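Local coordinates for protein beta-galacturonidase (Eisenbergiella tayi, PDB 6NCW) that is a family 2 glycoside hydrolase that binds galacturonate and probably hydrolyses beta-galacturonides, at residues A287-L299 with D316-I328. Sequence-based numbering, arbitrary orientation.
Sequences ALPFSAMQHDLML and DELFLDLCDEQGI
F290 packs on L318 and L322. Its CB faces L318 CD2, and F290 CE1 lies 3.6 Å from L322 CD2; the F290 and L322 side chains cross at about a right angle. The extended M293 chain carries SD past the F319 ring and brings CE to D316. M293 SD lies at the edge of that ring, a Met-aromatic contact, and M293 CE ends 3.3 Å from D316 OD1. A water donates to both D316 OD1 and L288 O. D316 also caps helix 317-326, its OD2 accepting from L318 N. L322 is a knob in the hole formed by F290, M293, Q294 and L297. The Q294 chain bends about its CB-CG bond (chi2 51°), and its amide pairs with that of Q326 through two hydrogen bonds, with the planes 36° apart. Q294 NE2 gives the straighter one, to Q326 OE1 (2.9 Å); Q326 NE2 returns one to Q294 OE1 (3.0 Å). Q326 NE2 also donates to L322 O, and K301 NZ binds Q326 OE1. Both the oxygen and the nitrogen of this buried amide are thus bonded twice. L297 splits its branches: CD1 packs on L322 CB, while L297 CD2 lies 3.6 Å from F319 CZ and equally far from I328 CD1. Helices 290-302 and 317-326 are successive in the TIM barrel; the axes of segments 290-299 and 317-326 cross at -41°, 10.3 Å apart. L297 and F319 both rest on I308 of the intervening strand 307-309, C323 touches strand 329-333, and L320 reaches helix 349-364.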
ATOM      1  N   ALA A 287     -11.068 -19.457  13.270  1.00 21.19           N
ATOM      2  CA  ALA A 287     -12.265 -20.201  12.888  1.00 22.25           C
ATOM      3  C   ALA A 287     -12.439 -20.142  11.369  1.00 26.48           C
ATOM      4  O   ALA A 287     -13.367 -19.522  10.828  1.00 21.23           O
ATOM      5  CB  ALA A 287     -13.485 -19.645  13.618  1.00 19.03           C
ATOM      6  N   LEU A 288     -11.519 -20.810  10.672  1.00 18.51           N
ATOM      7  CA  LEU A 288     -11.591 -20.745   9.215  1.00 19.84           C
ATOM      8  C   LEU A 288     -12.641 -21.721   8.694  1.00 20.65           C
ATOM      9  O   LEU A 288     -12.638 -22.895   9.083  1.00 18.85           O
ATOM     10  CB  LEU A 288     -10.252 -21.065   8.580  1.00 20.29           C
ATOM     11  CG  LEU A 288      -9.253 -19.925   8.470  1.00 21.57           C
ATOM     12  CD1 LEU A 288      -8.724 -19.530   9.839  1.00 19.89           C
ATOM     13  CD2 LEU A 288      -8.137 -20.413   7.577  1.00 22.95           C
ATOM     14  N   PRO A 289     -13.531 -21.286   7.810  1.00 23.24           N
ATOM     15  CA  PRO A 289     -14.486 -22.211   7.202  1.00 22.09           C
ATOM     16  C   PRO A 289     -13.818 -23.077   6.146  1.00 21.43           C
ATOM     17  O   PRO A 289     -12.700 -22.827   5.690  1.00 19.43           O
ATOM     18  CB  PRO A 289     -15.516 -21.284   6.571  1.00 17.98           C
ATOM     19  CG  PRO A 289     -14.697 -20.093   6.187  1.00 18.85           C
ATOM     20  CD  PRO A 289     -13.731 -19.912   7.324  1.00 22.50           C
ATOM     21  N   PHE A 290     -14.539 -24.134   5.789  1.00 18.68           N
ATOM     22  CA  PHE A 290     -14.115 -25.067   4.753  1.00 21.12           C
ATOM     23  C   PHE A 290     -13.532 -24.360   3.533  1.00 19.72           C
ATOM     24  O   PHE A 290     -12.457 -24.722   3.049  1.00 21.66           O
ATOM     25  CB  PHE A 290     -15.329 -25.924   4.366  1.00 21.24           C
ATOM     26  CG  PHE A 290     -15.167 -26.687   3.093  1.00 21.99           C
ATOM     27  CD1 PHE A 290     -14.487 -27.907   3.079  1.00 29.33           C
ATOM     28  CD2 PHE A 290     -15.751 -26.219   1.912  1.00 26.39           C
ATOM     29  CE1 PHE A 290     -14.359 -28.639   1.896  1.00 26.09           C
ATOM     30  CE2 PHE A 290     -15.635 -26.936   0.736  1.00 25.83           C
ATOM     31  CZ  PHE A 290     -14.931 -28.149   0.725  1.00 27.71           C
ATOM     32  N   SER A 291     -14.234 -23.341   3.033  1.00 19.97           N
ATOM     33  CA  SER A 291     -13.808 -22.663   1.816  1.00 19.70           C
ATOM     34  C   SER A 291     -12.440 -22.018   1.986  1.00 24.12           C
ATOM     35  O   SER A 291     -11.629 -22.007   1.050  1.00 23.01           O
ATOM     36  CB  SER A 291     -14.848 -21.618   1.413  1.00 20.85           C
ATOM     37  OG  SER A 291     -16.057 -22.251   1.035  1.00 24.68           O
ATOM     38  N   ALA A 292     -12.179 -21.448   3.170  1.00 19.80           N
ATOM     39  CA  ALA A 292     -10.903 -20.799   3.429  1.00 21.66           C
ATOM     40  C   ALA A 292      -9.788 -21.828   3.584  1.00 20.45           C
ATOM     41  O   ALA A 292      -8.654 -21.602   3.127  1.00 19.36           O
ATOM     42  CB  ALA A 292     -11.013 -19.920   4.676  1.00 19.78           C
ATOM     43  N   MET A 293     -10.103 -22.964   4.212  1.00 17.13           N
ATOM     44  CA  MET A 293      -9.157 -24.073   4.315  1.00 18.30           C
ATOM     45  C   MET A 293      -8.723 -24.552   2.950  1.00 17.97           C
ATOM     46  O   MET A 293      -7.530 -24.701   2.683  1.00 21.56           O
ATOM     47  CB  MET A 293      -9.789 -25.241   5.069  1.00 18.39           C
ATOM     48  CG  MET A 293     -10.003 -24.965   6.521  1.00 23.49           C
ATOM     49  SD  MET A 293     -10.773 -26.389   7.330  1.00 26.58           S
ATOM     50  CE  MET A 293     -10.809 -25.726   8.997  1.00 17.85           C
ATOM     51  N   GLN A 294      -9.697 -24.874   2.095  1.00 20.19           N
ATOM     52  CA  GLN A 294      -9.375 -25.408   0.783  1.00 19.40           C
ATOM     53  C   GLN A 294      -8.638 -24.373  -0.056  1.00 22.75           C
ATOM     54  O   GLN A 294      -7.731 -24.717  -0.825  1.00 20.55           O
ATOM     55  CB  GLN A 294     -10.654 -25.887   0.083  1.00 19.78           C
ATOM     56  CG  GLN A 294     -10.418 -26.585  -1.242  1.00 20.61           C
ATOM     57  CD  GLN A 294      -9.382 -27.696  -1.147  1.00 24.34           C
ATOM     58  OE1 GLN A 294      -9.121 -28.228  -0.069  1.00 19.65           O
ATOM     59  NE2 GLN A 294      -8.784 -28.046  -2.282  1.00 18.58           N
ATOM     60  N   HIS A 295      -8.991 -23.094   0.096  1.00 20.76           N
ATOM     61  CA  HIS A 295      -8.262 -22.049  -0.620  1.00 20.31           C
ATOM     62  C   HIS A 295      -6.780 -22.055  -0.238  1.00 20.20           C
ATOM     63  O   HIS A 295      -5.907 -22.036  -1.115  1.00 21.36           O
ATOM     64  CB  HIS A 295      -8.883 -20.683  -0.349  1.00 23.10           C
ATOM     65  CG  HIS A 295      -8.402 -19.627  -1.284  1.00 21.84           C
ATOM     66  ND1 HIS A 295      -7.422 -18.718  -0.946  1.00 22.02           N
ATOM     67  CD2 HIS A 295      -8.726 -19.371  -2.572  1.00 24.40           C
ATOM     68  CE1 HIS A 295      -7.189 -17.923  -1.975  1.00 19.35           C
ATOM     69  NE2 HIS A 295      -7.952 -18.310  -2.980  1.00 25.50           N
ATOM     70  N   ASP A 296      -6.478 -22.106   1.066  1.00 16.67           N
ATOM     71  CA  ASP A 296      -5.095 -22.289   1.511  1.00 18.20           C
ATOM     72  C   ASP A 296      -4.477 -23.546   0.898  1.00 20.98           C
ATOM     73  O   ASP A 296      -3.336 -23.521   0.418  1.00 23.17           O
ATOM     74  CB  ASP A 296      -5.007 -22.371   3.037  1.00 12.96           C
ATOM     75  CG  ASP A 296      -5.137 -21.004   3.732  1.00 22.63           C
ATOM     76  OD1 ASP A 296      -5.378 -19.971   3.057  1.00 19.20           O
ATOM     77  OD2 ASP A 296      -5.023 -20.981   4.985  1.00 22.99           O
ATOM     78  N   LEU A 297      -5.200 -24.671   0.938  1.00 19.13           N
ATOM     79  CA  LEU A 297      -4.609 -25.915   0.458  1.00 21.27           C
ATOM     80  C   LEU A 297      -4.274 -25.827  -1.026  1.00 22.40           C
ATOM     81  O   LEU A 297      -3.234 -26.339  -1.461  1.00 22.90           O
ATOM     82  CB  LEU A 297      -5.533 -27.098   0.755  1.00 17.39           C
ATOM     83  CG  LEU A 297      -5.450 -27.504   2.227  1.00 19.86           C
ATOM     84  CD1 LEU A 297      -6.424 -28.619   2.608  1.00 22.10           C
ATOM     85  CD2 LEU A 297      -4.022 -27.899   2.540  1.00 23.53           C
ATOM     86  N   MET A 298      -5.115 -25.141  -1.810  1.00 17.67           N
ATOM     87  CA  MET A 298      -4.841 -24.999  -3.237  1.00 21.27           C
ATOM     88  C   MET A 298      -3.633 -24.105  -3.501  1.00 20.94           C
ATOM     89  O   MET A 298      -2.877 -24.362  -4.442  1.00 18.99           O
ATOM     90  CB  MET A 298      -6.087 -24.474  -3.966  1.00 21.24           C
ATOM     91  CG  MET A 298      -7.229 -25.479  -3.961  1.00 24.99           C
ATOM     92  SD  MET A 298      -8.646 -25.022  -4.988  1.00 30.04           S
ATOM     93  CE  MET A 298      -9.121 -23.398  -4.309  1.00 30.98           C
ATOM     94  N   LEU A 299      -3.418 -23.066  -2.685  1.00 18.35           N
ATOM     95  CA  LEU A 299      -2.195 -22.294  -2.827  1.00 17.94           C
ATOM     96  C   LEU A 299      -0.988 -23.143  -2.464  1.00 22.02           C
ATOM     97  O   LEU A 299       0.010 -23.172  -3.196  1.00 18.11           O
ATOM     98  CB  LEU A 299      -2.252 -21.032  -1.961  1.00 17.87           C
ATOM     99  CG  LEU A 299      -3.328 -20.022  -2.344  1.00 21.17           C
ATOM    100  CD1 LEU A 299      -3.389 -18.837  -1.332  1.00 24.00           C
ATOM    101  CD2 LEU A 299      -3.083 -19.506  -3.756  1.00 18.76           C
ATOM    102  N   ASP A 316      -8.107 -28.378  13.376  1.00 20.63           N
ATOM    103  CA  ASP A 316      -9.447 -28.794  12.989  1.00 22.75           C
ATOM    104  C   ASP A 316      -9.438 -30.100  12.194  1.00 24.10           C
ATOM    105  O   ASP A 316      -8.746 -30.227  11.182  1.00 21.32           O
ATOM    106  CB  ASP A 316     -10.078 -27.680  12.145  1.00 21.68           C
ATOM    107  CG  ASP A 316     -11.588 -27.799  12.022  1.00 27.13           C
ATOM    108  OD1 ASP A 316     -12.230 -26.737  11.849  1.00 29.67           O
ATOM    109  OD2 ASP A 316     -12.135 -28.939  12.074  1.00 26.31           O
ATOM    110  N   GLU A 317     -10.256 -31.054  12.633  1.00 22.23           N
ATOM    111  CA  GLU A 317     -10.358 -32.327  11.921  1.00 23.82           C
ATOM    112  C   GLU A 317     -10.894 -32.151  10.509  1.00 21.35           C
ATOM    113  O   GLU A 317     -10.650 -32.996   9.641  1.00 23.97           O
ATOM    114  CB  GLU A 317     -11.262 -33.276  12.700  1.00 22.85           C
ATOM    115  CG  GLU A 317     -10.746 -33.517  14.103  1.00 23.29           C
ATOM    116  CD  GLU A 317     -11.762 -34.188  14.992  1.00 27.06           C
ATOM    117  OE1 GLU A 317     -12.870 -33.643  15.146  1.00 26.36           O
ATOM    118  OE2 GLU A 317     -11.445 -35.259  15.538  1.00 31.05           O
ATOM    119  N   LEU A 318     -11.654 -31.093  10.264  1.00 19.59           N
ATOM    120  CA  LEU A 318     -12.075 -30.816   8.897  1.00 20.22           C
ATOM    121  C   LEU A 318     -10.862 -30.540   7.999  1.00 21.67           C
ATOM    122  O   LEU A 318     -10.828 -30.960   6.837  1.00 19.96           O
ATOM    123  CB  LEU A 318     -13.050 -29.637   8.903  1.00 20.22           C
ATOM    124  CG  LEU A 318     -13.692 -29.192   7.587  1.00 32.22           C
ATOM    125  CD1 LEU A 318     -14.661 -30.254   7.067  1.00 30.12           C
ATOM    126  CD2 LEU A 318     -14.412 -27.865   7.796  1.00 25.59           C
ATOM    127  N   PHE A 319      -9.855 -29.841   8.526  1.00 19.53           N
ATOM    128  CA  PHE A 319      -8.651 -29.570   7.737  1.00 20.19           C
ATOM    129  C   PHE A 319      -7.867 -30.856   7.507  1.00 21.87           C
ATOM    130  O   PHE A 319      -7.425 -31.134   6.386  1.00 20.44           O
ATOM    131  CB  PHE A 319      -7.775 -28.520   8.443  1.00 18.71           C
ATOM    132  CG  PHE A 319      -6.590 -28.055   7.618  1.00 24.93           C
ATOM    133  CD1 PHE A 319      -6.763 -27.145   6.575  1.00 24.31           C
ATOM    134  CD2 PHE A 319      -5.317 -28.522   7.886  1.00 16.47           C
ATOM    135  CE1 PHE A 319      -5.675 -26.707   5.807  1.00 22.87           C
ATOM    136  CE2 PHE A 319      -4.226 -28.103   7.120  1.00 20.08           C
ATOM    137  CZ  PHE A 319      -4.409 -27.191   6.082  1.00 21.20           C
ATOM    138  N   LEU A 320      -7.698 -31.657   8.568  1.00 21.35           N
ATOM    139  CA  LEU A 320      -7.030 -32.951   8.441  1.00 22.48           C
ATOM    140  C   LEU A 320      -7.752 -33.849   7.443  1.00 20.94           C
ATOM    141  O   LEU A 320      -7.103 -34.527   6.643  1.00 23.54           O
ATOM    142  CB  LEU A 320      -6.934 -33.628   9.812  1.00 19.38           C
ATOM    143  CG  LEU A 320      -6.151 -32.850  10.884  1.00 20.70           C
ATOM    144  CD1 LEU A 320      -6.270 -33.501  12.252  1.00 20.42           C
ATOM    145  CD2 LEU A 320      -4.679 -32.734  10.496  1.00 20.53           C
ATOM    146  N   ASP A 321      -9.092 -33.863   7.470  1.00 22.40           N
ATOM    147  CA  ASP A 321      -9.859 -34.588   6.450  1.00 23.58           C
ATOM    148  C   ASP A 321      -9.438 -34.159   5.050  1.00 24.30           C
ATOM    149  O   ASP A 321      -9.252 -34.993   4.160  1.00 24.49           O
ATOM    150  CB  ASP A 321     -11.372 -34.353   6.594  1.00 21.00           C
ATOM    151  CG  ASP A 321     -12.010 -35.107   7.768  1.00 27.57           C
ATOM    152  OD1 ASP A 321     -13.156 -34.734   8.126  1.00 25.55           O
ATOM    153  OD2 ASP A 321     -11.386 -36.037   8.343  1.00 28.66           O
ATOM    154  N   LEU A 322      -9.333 -32.850   4.824  1.00 19.21           N
ATOM    155  CA  LEU A 322      -8.980 -32.376   3.488  1.00 21.96           C
ATOM    156  C   LEU A 322      -7.549 -32.749   3.116  1.00 18.37           C
ATOM    157  O   LEU A 322      -7.247 -32.927   1.928  1.00 18.11           O
ATOM    158  CB  LEU A 322      -9.189 -30.867   3.389  1.00 17.73           C
ATOM    159  CG  LEU A 322     -10.650 -30.402   3.401  1.00 24.22           C
ATOM    160  CD1 LEU A 322     -10.757 -28.921   3.826  1.00 21.01           C
ATOM    161  CD2 LEU A 322     -11.305 -30.619   2.039  1.00 19.88           C
ATOM    162  N   CYS A 323      -6.657 -32.872   4.104  1.00 18.94           N
ATOM    163  CA  CYS A 323      -5.307 -33.349   3.809  1.00 17.11           C
ATOM    164  C   CYS A 323      -5.320 -34.842   3.476  1.00 25.22           C
ATOM    165  O   CYS A 323      -4.627 -35.271   2.545  1.00 24.85           O
ATOM    166  CB  CYS A 323      -4.367 -33.071   4.988  1.00 19.92           C
ATOM    167  SG  CYS A 323      -4.026 -31.290   5.351  1.00 23.09           S
ATOM    168  N   ASP A 324      -6.089 -35.642   4.239  1.00 21.37           N
ATOM    169  CA  ASP A 324      -6.306 -37.058   3.921  1.00 23.92           C
ATOM    170  C   ASP A 324      -6.749 -37.248   2.478  1.00 26.75           C
ATOM    171  O   ASP A 324      -6.166 -38.048   1.738  1.00 28.22           O
ATOM    172  CB  ASP A 324      -7.363 -37.662   4.852  1.00 21.82           C
ATOM    173  CG  ASP A 324      -6.918 -37.724   6.290  1.00 22.71           C
ATOM    174  OD1 ASP A 324      -5.694 -37.664   6.549  1.00 24.09           O
ATOM    175  OD2 ASP A 324      -7.805 -37.822   7.171  1.00 26.48           O
ATOM    176  N   GLU A 325      -7.803 -36.521   2.065  1.00 23.56           N
ATOM    177  CA  GLU A 325      -8.359 -36.651   0.718  1.00 24.60           C
ATOM    178  C   GLU A 325      -7.408 -36.193  -0.378  1.00 25.59           C
ATOM    179  O   GLU A 325      -7.554 -36.640  -1.519  1.00 24.10           O
ATOM    180  CB  GLU A 325      -9.664 -35.857   0.598  1.00 26.02           C
ATOM    181  CG  GLU A 325     -10.781 -36.452   1.423  1.00 28.98           C
ATOM    182  CD  GLU A 325     -12.046 -35.619   1.428  1.00 34.06           C
ATOM    183  OE1 GLU A 325     -12.770 -35.669   2.441  1.00 37.21           O
ATOM    184  OE2 GLU A 325     -12.334 -34.934   0.423  1.00 37.53           O
ATOM    185  N   GLN A 326      -6.453 -35.305  -0.081  1.00 23.94           N
ATOM    186  CA  GLN A 326      -5.584 -34.774  -1.126  1.00 24.59           C
ATOM    187  C   GLN A 326      -4.153 -35.294  -1.042  1.00 23.08           C
ATOM    188  O   GLN A 326      -3.318 -34.913  -1.863  1.00 26.76           O
ATOM    189  CB  GLN A 326      -5.623 -33.236  -1.100  1.00 22.25           C
ATOM    190  CG  GLN A 326      -6.997 -32.706  -1.558  1.00 25.06           C
ATOM    191  CD  GLN A 326      -7.200 -31.180  -1.373  1.00 25.04           C
ATOM    192  OE1 GLN A 326      -7.091 -30.416  -2.320  1.00 27.41           O
ATOM    193  NE2 GLN A 326      -7.549 -30.765  -0.168  1.00 20.90           N
ATOM    194  N   GLY A 327      -3.856 -36.189  -0.108  1.00 26.35           N
ATOM    195  CA  GLY A 327      -2.536 -36.789  -0.060  1.00 24.71           C
ATOM    196  C   GLY A 327      -1.472 -35.878   0.499  1.00 24.89           C
ATOM    197  O   GLY A 327      -0.306 -35.996   0.121  1.00 25.99           O
ATOM    198  N   ILE A 328      -1.843 -34.958   1.381  1.00 23.74           N
ATOM    199  CA  ILE A 328      -0.907 -34.007   1.971  1.00 21.08           C
ATOM    200  C   ILE A 328      -0.446 -34.572   3.311  1.00 20.01           C
ATOM    201  O   ILE A 328      -1.274 -34.924   4.150  1.00 21.71           O
ATOM    202  CB  ILE A 328      -1.566 -32.623   2.128  1.00 24.88           C
ATOM    203  CG1 ILE A 328      -1.906 -32.047   0.743  1.00 25.64           C
ATOM    204  CG2 ILE A 328      -0.660 -31.666   2.901  1.00 21.13           C
ATOM    205  CD1 ILE A 328      -2.808 -30.829   0.761  1.00 28.88           C
TER
HETATM  206  O   HOH W   1     -11.790 -24.033  11.417  1.00 23.10           O